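Long-range contacts in spermidine synthase (PDB 3GJY), which probably transfers an aminopropyl group from decarboxylated S-adenosylmethionine to putrescine, making spermidine: residues A[89-94]-A[160-165]; A[195-200]-A[239-244]; A[32-37]-A[46-51]. All blocks are in the same frame, centred on the assembly; numbering follows the deposited sequence.

Interactions 1 and 2 lie in one mixed sheet and join directly: the backbones of Ile163 and Arg165 in strand 160-165 probably hydrogen-bond to Val197 in strand 194-202. Their centres are about 14 Å apart. Both are largely buried, but interaction 1 is a parallel pairing with a charged, partly exposed end, whereas interaction 2 is antiparallel and lined mostly by apolar side chains, with an asparagine pair at one end. Interaction 3 stands apart in the small N-terminal antiparallel sheet, its centre about 27 Å and 24 Å from those of interactions 1 and 2. This hairpin has one apolar face against helix 123-132 and a more polar face of glutamates, a serine and a bound water, with a leucine among them.

Interaction 1 of 3, residues A[89-94]-A[160-165]; sequences SKLRIT and RDVIIR
Asp161 OD2 accepts two hydrogen bonds from Arg92: its backbone N reaches the oxygen at 2.8 Å on the anti lone pair, and its NE at 3.0 Å from above the carboxylate plane. The other carboxylate oxygen, Asp161 OD1, takes Arg92 NH2 at 2.9 Å, so the guanidinium grips the aspartate side-on through NE and one NH2 hydrogen. Both bonds are almost straight and lie in the guanidinium plane, yet that plane is turned 47° from the carboxylate. A bend at chi3 (-61°) folds the Arg92 chain back to this position, and the backbone N of Arg160 sits over one face of its guanidinium. Aspartate suits a place where one short side chain must meet both a main-chain N-H and a cation; the pairing probably favours its ionised form.

Arg92 O is also shared, accepting from Asp161 N and Val162 N where the chain turns a corner. Beyond it the segments run as neighbouring parallel strands: Thr94 N bonds to Val162 O at 2.9 Å, and Thr94 O receives Ile164 N at 2.8 Å. They belong to the parallel half of the central sheet of a Rossmann-like methyltransferase fold, in which strand 92-96 is flanked by 115-120 and 160-165. Beta-branched residues suit these extended positions. Ile93 and Val162 lie side by side on one face, and Ile93 CG2 meets Ile164 CD1 at 3.9 Å; helix 69-85 packs against Val162 and Ile164 there. On the face bearing Thr94 and Ile163, Arg160 reaches forward alongside the strand, bent at chi2 and chi3, until its NH2 donates to Thr94 OG1 at 2.8 Å. The hydroxyl oxygen lies 17° out of the guanidinium plane.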
loop_
_atom_site.group_PDB
_atom_site.type_symbol
_atom_site.label_atom_id
_atom_site.label_comp_id
_atom_site.label_asym_id
_atom_site.label_seq_id
_atom_site.Cartn_x
_atom_site.Cartn_y
_atom_site.Cartn_z
ATOM N N SER A 89 -6.229 18.463 6.276
ATOM C CA SER A 89 -7.631 18.878 6.179
ATOM C C SER A 89 -8.177 18.771 4.759
ATOM O O SER A 89 -9.399 18.851 4.547
ATOM C CB SER A 89 -7.823 20.306 6.731
ATOM O OG SER A 89 -7.244 21.230 5.870
ATOM N N LYS A 90 -7.292 18.570 3.788
ATOM C CA LYS A 90 -7.743 18.445 2.401
ATOM C C LYS A 90 -7.113 17.251 1.667
ATOM O O LYS A 90 -7.082 17.173 0.420
ATOM C CB LYS A 90 -7.599 19.757 1.658
ATOM C CG LYS A 90 -6.232 20.328 1.641
ATOM C CD LYS A 90 -6.138 21.449 0.607
ATOM C CE LYS A 90 -4.754 22.015 0.534
ATOM N NZ LYS A 90 -4.755 23.061 -0.550
ATOM N N LEU A 91 -6.676 16.289 2.468
ATOM C CA LEU A 91 -5.922 15.160 1.953
ATOM C C LEU A 91 -6.766 14.235 1.078
ATOM O O LEU A 91 -7.883 13.863 1.464
ATOM C CB LEU A 91 -5.344 14.402 3.170
ATOM C CG LEU A 91 -4.180 13.480 2.822
ATOM C CD1 LEU A 91 -2.956 14.298 2.479
ATOM C CD2 LEU A 91 -3.893 12.589 4.032
ATOM N N ARG A 92 -6.198 13.816 -0.058
ATOM C CA ARG A 92 -6.833 12.874 -1.007
ATOM C C ARG A 92 -5.878 11.699 -1.133
ATOM O O ARG A 92 -4.759 11.843 -1.634
ATOM C CB ARG A 92 -7.056 13.509 -2.380
ATOM C CG ARG A 92 -7.894 14.744 -2.332
ATOM C CD ARG A 92 -7.650 15.645 -3.557
ATOM N NE ARG A 92 -6.261 16.083 -3.600
ATOM C CZ ARG A 92 -5.714 16.760 -4.610
ATOM N NH1 ARG A 92 -6.460 17.050 -5.676
ATOM N NH2 ARG A 92 -4.411 17.074 -4.575
ATOM N N ILE A 93 -6.309 10.522 -0.656
ATOM C CA ILE A 93 -5.490 9.316 -0.736
ATOM C C ILE A 93 -6.156 8.305 -1.680
ATOM O O ILE A 93 -7.326 7.945 -1.443
ATOM C CB ILE A 93 -5.266 8.655 0.643
ATOM C CG1 ILE A 93 -4.749 9.666 1.681
ATOM C CG2 ILE A 93 -4.323 7.413 0.475
ATOM C CD1 ILE A 93 -4.568 9.064 3.059
ATOM N N THR A 94 -5.422 7.857 -2.709
ATOM C CA THR A 94 -5.898 6.795 -3.606
ATOM C C THR A 94 -5.244 5.501 -3.231
ATOM O O THR A 94 -3.996 5.443 -3.122
ATOM C CB THR A 94 -5.543 7.133 -5.083
ATOM O OG1 THR A 94 -6.292 8.280 -5.432
ATOM C CG2 THR A 94 -5.869 5.978 -6.062
ATOM N N ARG A 160 -4.591 13.886 -6.683
ATOM C CA ARG A 160 -4.508 13.167 -5.374
ATOM C C ARG A 160 -3.197 13.521 -4.684
ATOM O O ARG A 160 -2.243 13.898 -5.364
ATOM C CB ARG A 160 -4.645 11.634 -5.574
ATOM C CG ARG A 160 -3.643 11.065 -6.579
ATOM C CD ARG A 160 -4.266 10.073 -7.534
ATOM N NE ARG A 160 -5.234 10.648 -8.437
ATOM C CZ ARG A 160 -6.493 10.230 -8.658
ATOM N NH1 ARG A 160 -7.191 10.860 -9.575
ATOM N NH2 ARG A 160 -7.086 9.254 -7.981
ATOM N N ASP A 161 -3.129 13.328 -3.360
ATOM C CA ASP A 161 -1.934 13.708 -2.602
ATOM C C ASP A 161 -1.059 12.545 -2.263
ATOM O O ASP A 161 0.157 12.714 -2.101
ATOM C CB ASP A 161 -2.369 14.408 -1.321
ATOM C CG ASP A 161 -3.217 15.600 -1.641
ATOM O OD1 ASP A 161 -2.706 16.565 -2.246
ATOM O OD2 ASP A 161 -4.413 15.576 -1.355
ATOM N N VAL A 162 -1.668 11.353 -2.162
ATOM C CA VAL A 162 -0.957 10.137 -1.790
ATOM C C VAL A 162 -1.557 9.019 -2.611
ATOM O O VAL A 162 -2.767 8.945 -2.731
ATOM C CB VAL A 162 -1.143 9.805 -0.258
ATOM C CG1 VAL A 162 -0.369 8.560 0.086
ATOM C CG2 VAL A 162 -0.733 10.987 0.641
ATOM N N ILE A 163 -0.707 8.132 -3.108
ATOM C CA ILE A 163 -1.146 6.870 -3.710
ATOM C C ILE A 163 -0.516 5.733 -2.906
ATOM O O ILE A 163 0.687 5.720 -2.706
ATOM C CB ILE A 163 -0.674 6.771 -5.188
ATOM C CG1 ILE A 163 -1.359 7.837 -6.059
ATOM C CG2 ILE A 163 -0.877 5.370 -5.792
ATOM C CD1 ILE A 163 -0.630 8.094 -7.375
ATOM N N ILE A 164 -1.348 4.787 -2.461
ATOM C CA ILE A 164 -0.918 3.568 -1.786
ATOM C C ILE A 164 -1.245 2.405 -2.720
ATOM O O ILE A 164 -2.408 2.193 -3.051
ATOM C CB ILE A 164 -1.618 3.392 -0.415
ATOM C CG1 ILE A 164 -1.331 4.631 0.478
ATOM C CG2 ILE A 164 -1.146 2.085 0.249
ATOM C CD1 ILE A 164 -1.969 4.646 1.809
ATOM N N ARG A 165 -0.222 1.663 -3.140
ATOM C CA ARG A 165 -0.422 0.483 -3.987
ATOM C C ARG A 165 -0.336 -0.757 -3.105
ATOM O O ARG A 165 0.707 -1.021 -2.465
ATOM C CB ARG A 165 0.646 0.348 -5.078
ATOM C CG ARG A 165 0.246 -0.655 -6.122
ATOM C CD ARG A 165 1.449 -1.177 -6.907
ATOM N NE ARG A 165 2.303 -2.002 -6.070
ATOM C CZ ARG A 165 3.572 -2.274 -6.372
ATOM N NH1 ARG A 165 4.135 -1.780 -7.462
ATOM N NH2 ARG A 165 4.284 -3.021 -5.544
#

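Interaction 2 of 3, residues A[195-200]-A[239-244]; sequences LYVANC and NIILMG
Cys200 overlaps two side chains of the facing strand, its CB touching Ile240 CG2 and Leu242 CD1, each at 3.8 Å. Small Ala198 lies between Tyr196 and Cys200 on that face, where helix 207-219 covers Tyr196, Cys200 and Leu242. The other face carries Val197, Ile241 and Met243, the last a selenomethionine. Apolar side chains suit it because it is buried: helix 69-85 packs on Ile241, and strand 222-227 adjoins both Ile241 and Met243.

The strands are antiparallel, with Tyr196, Ala198 and Cys200 forming hydrogen-bonded pairs with Gly244, Leu242 and Ile240. Here the central sheet changes direction: strand 194-202 runs parallel to 160-165 on one flank and antiparallel to 238-245 on the other, 238-245 being the reversed strand, inserted between 194-202 and 222-227, as in class I methyltransferase-like folds. Gly244 brings no side chain to its pairing with the bulky Tyr196.

At the far end Asn239 ND2 donates to Asn199 OD1 at 2.8 Å, in the carbonyl plane and on a lone pair, with the two amides only 22° apart. Asn199 CG, anti to the backbone N (chi1 -178°), lies beside the carbonyl carbon, which carries the amide onward along the strand to Asn239, past its own partner Ile241. Water 1 accepts from both ND2 atoms, and Asn199 ND2 also bonds to Asp166 OD1.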
loop_
_atom_site.group_PDB
_atom_site.type_symbol
_atom_site.label_atom_id
_atom_site.label_comp_id
_atom_site.label_asym_id
_atom_site.label_seq_id
_atom_site.Cartn_x
_atom_site.Cartn_y
_atom_site.Cartn_z
ATOM N N LEU A 195 3.102 11.846 -2.362
ATOM C CA LEU A 195 3.729 10.597 -1.959
ATOM C C LEU A 195 3.164 9.401 -2.686
ATOM O O LEU A 195 1.959 9.221 -2.718
ATOM C CB LEU A 195 3.583 10.398 -0.453
ATOM C CG LEU A 195 4.069 9.085 0.162
ATOM C CD1 LEU A 195 5.584 9.050 0.059
ATOM C CD2 LEU A 195 3.613 9.011 1.652
ATOM N N TYR A 196 4.058 8.564 -3.215
ATOM C CA TYR A 196 3.736 7.219 -3.669
ATOM C C TYR A 196 4.299 6.214 -2.657
ATOM O O TYR A 196 5.477 6.261 -2.321
ATOM C CB TYR A 196 4.330 6.997 -5.083
ATOM C CG TYR A 196 4.231 5.563 -5.559
ATOM C CD1 TYR A 196 3.151 5.132 -6.329
ATOM C CD2 TYR A 196 5.217 4.645 -5.220
ATOM C CE1 TYR A 196 3.061 3.826 -6.772
ATOM C CE2 TYR A 196 5.145 3.310 -5.649
ATOM C CZ TYR A 196 4.047 2.907 -6.439
ATOM O OH TYR A 196 3.925 1.614 -6.880
ATOM N N VAL A 197 3.463 5.271 -2.230
ATOM C CA VAL A 197 3.849 4.225 -1.254
ATOM C C VAL A 197 3.343 2.895 -1.782
ATOM O O VAL A 197 2.155 2.795 -2.101
ATOM C CB VAL A 197 3.138 4.403 0.115
ATOM C CG1 VAL A 197 3.515 3.272 1.072
ATOM C CG2 VAL A 197 3.439 5.733 0.726
ATOM N N ALA A 198 4.189 1.880 -1.830
ATOM C CA ALA A 198 3.769 0.566 -2.300
ATOM C C ALA A 198 4.168 -0.550 -1.367
ATOM O O ALA A 198 5.302 -0.605 -0.876
ATOM C CB ALA A 198 4.334 0.271 -3.713
ATOM N N ASN A 199 3.247 -1.486 -1.189
ATOM C CA ASN A 199 3.587 -2.769 -0.589
ATOM C C ASN A 199 4.176 -3.681 -1.657
ATOM O O ASN A 199 3.580 -3.875 -2.716
ATOM C CB ASN A 199 2.338 -3.397 0.010
ATOM C CG ASN A 199 2.607 -4.709 0.688
ATOM O OD1 ASN A 199 3.716 -4.959 1.177
ATOM N ND2 ASN A 199 1.575 -5.549 0.754
ATOM N N CYS A 200 5.377 -4.186 -1.413
ATOM C CA CYS A 200 6.045 -5.092 -2.366
ATOM C C CYS A 200 6.393 -6.367 -1.623
ATOM O O CYS A 200 7.132 -6.342 -0.649
ATOM C CB CYS A 200 7.290 -4.420 -2.966
ATOM S SG CYS A 200 8.356 -5.477 -3.939
ATOM N N ASN A 239 7.902 -8.487 3.208
ATOM C CA ASN A 239 7.363 -7.275 2.608
ATOM C C ASN A 239 8.374 -6.195 2.728
ATOM O O ASN A 239 9.058 -6.079 3.769
ATOM C CB ASN A 239 6.096 -6.806 3.331
ATOM C CG ASN A 239 4.985 -7.776 3.205
ATOM O OD1 ASN A 239 4.921 -8.743 3.966
ATOM N ND2 ASN A 239 4.094 -7.556 2.236
ATOM N N ILE A 240 8.422 -5.371 1.688
ATOM C CA ILE A 240 9.194 -4.141 1.736
ATOM C C ILE A 240 8.273 -3.027 1.247
ATOM O O ILE A 240 7.586 -3.172 0.230
ATOM C CB ILE A 240 10.522 -4.273 0.896
ATOM C CG1 ILE A 240 11.351 -2.993 0.984
ATOM C CG2 ILE A 240 10.217 -4.690 -0.551
ATOM C CD1 ILE A 240 12.792 -3.179 0.490
ATOM N N ILE A 241 8.245 -1.932 1.988
ATOM C CA ILE A 241 7.443 -0.765 1.616
ATOM C C ILE A 241 8.361 0.182 0.822
ATOM O O ILE A 241 9.403 0.625 1.322
ATOM C CB ILE A 241 6.922 -0.041 2.869
ATOM C CG1 ILE A 241 6.094 -0.998 3.771
ATOM C CG2 ILE A 241 6.112 1.190 2.436
ATOM C CD1 ILE A 241 5.036 -1.825 3.067
ATOM N N LEU A 242 7.976 0.463 -0.418
ATOM C CA LEU A 242 8.730 1.326 -1.340
ATOM C C LEU A 242 8.069 2.678 -1.411
ATOM O O LEU A 242 6.861 2.768 -1.688
ATOM C CB LEU A 242 8.710 0.686 -2.734
ATOM C CG LEU A 242 9.095 -0.809 -2.783
ATOM C CD1 LEU A 242 8.998 -1.307 -4.236
ATOM C CD2 LEU A 242 10.514 -1.047 -2.242
HETATM N N MSE A 243 8.844 3.736 -1.145
HETATM C CA MSE A 243 8.304 5.084 -1.148
HETATM C C MSE A 243 9.008 5.967 -2.185
HETATM O O MSE A 243 10.233 5.917 -2.311
HETATM C CB MSE A 243 8.338 5.712 0.249
HETATM C CG MSE A 243 7.482 4.950 1.259
HETATM SE SE MSE A 243 7.540 5.689 3.020
HETATM C CE MSE A 243 9.249 4.979 3.480
ATOM N N GLY A 244 8.232 6.753 -2.928
ATOM C CA GLY A 244 8.789 7.676 -3.914
ATOM C C GLY A 244 8.102 9.028 -3.784
ATOM O O GLY A 244 6.902 9.098 -3.498
HETATM O O HOH W 1 1.554 -8.435 1.395
#

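Interaction 3 of 3, residues A[32-37]-A[46-51]; sequences SVIELE and WLISIN
Leu36 CD2 lies beside Ile48 CG1 at 3.8 Å, the two side chains pointing the same way, and Ile34 CG2 faces Ile48 CG2 at 4.2 Å. These branched aliphatic residues suit the face that turns inward, where helix 123-132 packs on Ile34, Leu36 and Ile50. Toward the hairpin turn, Trp46 CE3 comes obliquely to 3.6 Å from Glu37 O.

The two strands form a beta hairpin, antiparallel, within the four-stranded N-terminal sheet, the small beta domain that precedes the Rossmann-like core in spermidine synthases. Glu35 with Ser49 and Glu37 with Leu47 are its hydrogen-bonded pairs, each joined by two backbone bonds.

The opposite face is largely polar, with Leu47 among Glu35, Glu37 and Ser49. Glu37 CG is anti to the carbonyl carbon (chi1 -67°), which lays its side chain alongside Leu47. Water 2 lies 2.7 Å from Glu37 OE1 and 2.7 Å from Ser49 OG, and 3.0 Å from Glu35 O; in the modelled conformer Glu35 OE1 bonds to Thr26 OG1. At the open end Asn51 OD1 accepts from Val33 N at 3.0 Å, 35° out of the amide plane, while Asn51 N returns a bond to Val33 O. Asn51 ends the strand with a left-handed backbone (phi 50°), which asparagine tolerates well.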
loop_
_atom_site.group_PDB
_atom_site.type_symbol
_atom_site.label_atom_id
_atom_site.label_comp_id
_atom_site.label_asym_id
_atom_site.label_seq_id
_atom_site.Cartn_x
_atom_site.Cartn_y
_atom_site.Cartn_z
ATOM N N SER A 32 -12.190 -14.093 -6.338
ATOM C CA SER A 32 -11.543 -14.812 -5.239
ATOM C C SER A 32 -12.549 -15.434 -4.322
ATOM O O SER A 32 -13.686 -14.955 -4.236
ATOM C CB SER A 32 -10.699 -13.867 -4.388
ATOM O OG SER A 32 -11.536 -13.061 -3.582
ATOM N N VAL A 33 -12.137 -16.489 -3.620
ATOM C CA VAL A 33 -12.946 -16.979 -2.495
ATOM C C VAL A 33 -12.549 -16.200 -1.254
ATOM O O VAL A 33 -11.355 -16.032 -0.955
ATOM C CB VAL A 33 -12.871 -18.507 -2.265
ATOM C CG1 VAL A 33 -13.261 -19.253 -3.535
ATOM C CG2 VAL A 33 -11.500 -18.965 -1.773
ATOM N N ILE A 34 -13.545 -15.696 -0.546
ATOM C CA ILE A 34 -13.314 -14.823 0.610
ATOM C C ILE A 34 -13.737 -15.564 1.883
ATOM O O ILE A 34 -14.890 -15.990 1.971
ATOM C CB ILE A 34 -14.150 -13.531 0.475
ATOM C CG1 ILE A 34 -13.825 -12.807 -0.840
ATOM C CG2 ILE A 34 -13.898 -12.609 1.669
ATOM C CD1 ILE A 34 -14.968 -11.931 -1.349
ATOM N N GLU A 35 -12.830 -15.688 2.851
ATOM C CA GLU A 35 -13.168 -16.355 4.111
ATOM C C GLU A 35 -13.100 -15.378 5.264
ATOM O O GLU A 35 -12.138 -14.632 5.405
ATOM C CB GLU A 35 -12.260 -17.555 4.383
ATOM C CG GLU A 35 -12.691 -18.376 5.582
ATOM C CD GLU A 35 -13.711 -19.402 5.213
ATOM O OE1 GLU A 35 -13.862 -19.642 3.993
ATOM O OE2 GLU A 35 -14.341 -19.973 6.132
ATOM N N LEU A 36 -14.166 -15.372 6.075
ATOM C CA LEU A 36 -14.216 -14.519 7.257
ATOM C C LEU A 36 -14.171 -15.402 8.480
ATOM O O LEU A 36 -15.001 -16.305 8.617
ATOM C CB LEU A 36 -15.504 -13.689 7.255
ATOM C CG LEU A 36 -15.806 -12.896 5.966
ATOM C CD1 LEU A 36 -17.069 -12.089 6.143
ATOM C CD2 LEU A 36 -14.632 -11.981 5.506
ATOM N N GLU A 37 -13.204 -15.136 9.369
ATOM C CA GLU A 37 -13.058 -15.918 10.604
ATOM C C GLU A 37 -13.045 -14.980 11.822
ATOM O O GLU A 37 -12.298 -13.998 11.854
ATOM C CB GLU A 37 -11.761 -16.730 10.548
ATOM C CG GLU A 37 -11.722 -17.825 9.520
ATOM C CD GLU A 37 -10.337 -18.431 9.400
ATOM O OE1 GLU A 37 -9.521 -17.899 8.636
ATOM O OE2 GLU A 37 -10.051 -19.456 10.080
ATOM N N TRP A 46 -11.833 -9.824 13.451
ATOM C CA TRP A 46 -12.143 -10.568 12.241
ATOM C C TRP A 46 -10.940 -10.669 11.327
ATOM O O TRP A 46 -10.258 -9.657 11.067
ATOM C CB TRP A 46 -13.269 -9.868 11.462
ATOM C CG TRP A 46 -14.560 -10.046 12.163
ATOM C CD1 TRP A 46 -15.114 -9.211 13.113
ATOM C CD2 TRP A 46 -15.420 -11.176 12.057
ATOM N NE1 TRP A 46 -16.308 -9.763 13.577
ATOM C CE2 TRP A 46 -16.514 -10.959 12.938
ATOM C CE3 TRP A 46 -15.401 -12.340 11.267
ATOM C CZ2 TRP A 46 -17.587 -11.877 13.054
ATOM C CZ3 TRP A 46 -16.464 -13.252 11.377
ATOM C CH2 TRP A 46 -17.539 -13.004 12.272
ATOM N N LEU A 47 -10.669 -11.892 10.876
ATOM C CA LEU A 47 -9.642 -12.153 9.876
ATOM C C LEU A 47 -10.318 -12.353 8.529
ATOM O O LEU A 47 -11.290 -13.119 8.441
ATOM C CB LEU A 47 -8.807 -13.402 10.240
ATOM C CG LEU A 47 -7.625 -13.671 9.291
ATOM C CD1 LEU A 47 -6.493 -12.620 9.325
ATOM C CD2 LEU A 47 -7.018 -15.069 9.505
ATOM N N ILE A 48 -9.826 -11.643 7.507
ATOM C CA ILE A 48 -10.358 -11.742 6.157
ATOM C C ILE A 48 -9.263 -12.362 5.309
ATOM O O ILE A 48 -8.157 -11.819 5.258
ATOM C CB ILE A 48 -10.725 -10.348 5.599
ATOM C CG1 ILE A 48 -11.812 -9.706 6.480
ATOM C CG2 ILE A 48 -11.196 -10.451 4.126
ATOM C CD1 ILE A 48 -11.530 -8.365 6.999
ATOM N N SER A 49 -9.566 -13.513 4.683
ATOM C CA SER A 49 -8.635 -14.205 3.778
ATOM C C SER A 49 -9.193 -14.214 2.375
ATOM O O SER A 49 -10.416 -14.212 2.171
ATOM C CB SER A 49 -8.389 -15.655 4.197
ATOM O OG SER A 49 -7.844 -15.659 5.502
ATOM N N ILE A 50 -8.281 -14.189 1.421
ATOM C CA ILE A 50 -8.622 -14.121 -0.002
ATOM C C ILE A 50 -7.828 -15.221 -0.700
ATOM O O ILE A 50 -6.580 -15.263 -0.624
ATOM C CB ILE A 50 -8.263 -12.718 -0.551
ATOM C CG1 ILE A 50 -9.071 -11.627 0.171
ATOM C CG2 ILE A 50 -8.602 -12.635 -1.997
ATOM C CD1 ILE A 50 -8.640 -10.201 -0.108
ATOM N N ASN A 51 -8.542 -16.138 -1.347
ATOM C CA ASN A 51 -7.912 -17.310 -1.948
ATOM C C ASN A 51 -6.992 -18.044 -0.969
ATOM O O ASN A 51 -5.905 -18.509 -1.353
ATOM C CB ASN A 51 -7.176 -16.923 -3.243
ATOM C CG ASN A 51 -8.107 -16.341 -4.245
ATOM O OD1 ASN A 51 -9.243 -16.808 -4.373
ATOM N ND2 ASN A 51 -7.680 -15.275 -4.897
HETATM O O HOH W 2 -9.940 -15.673 7.225
#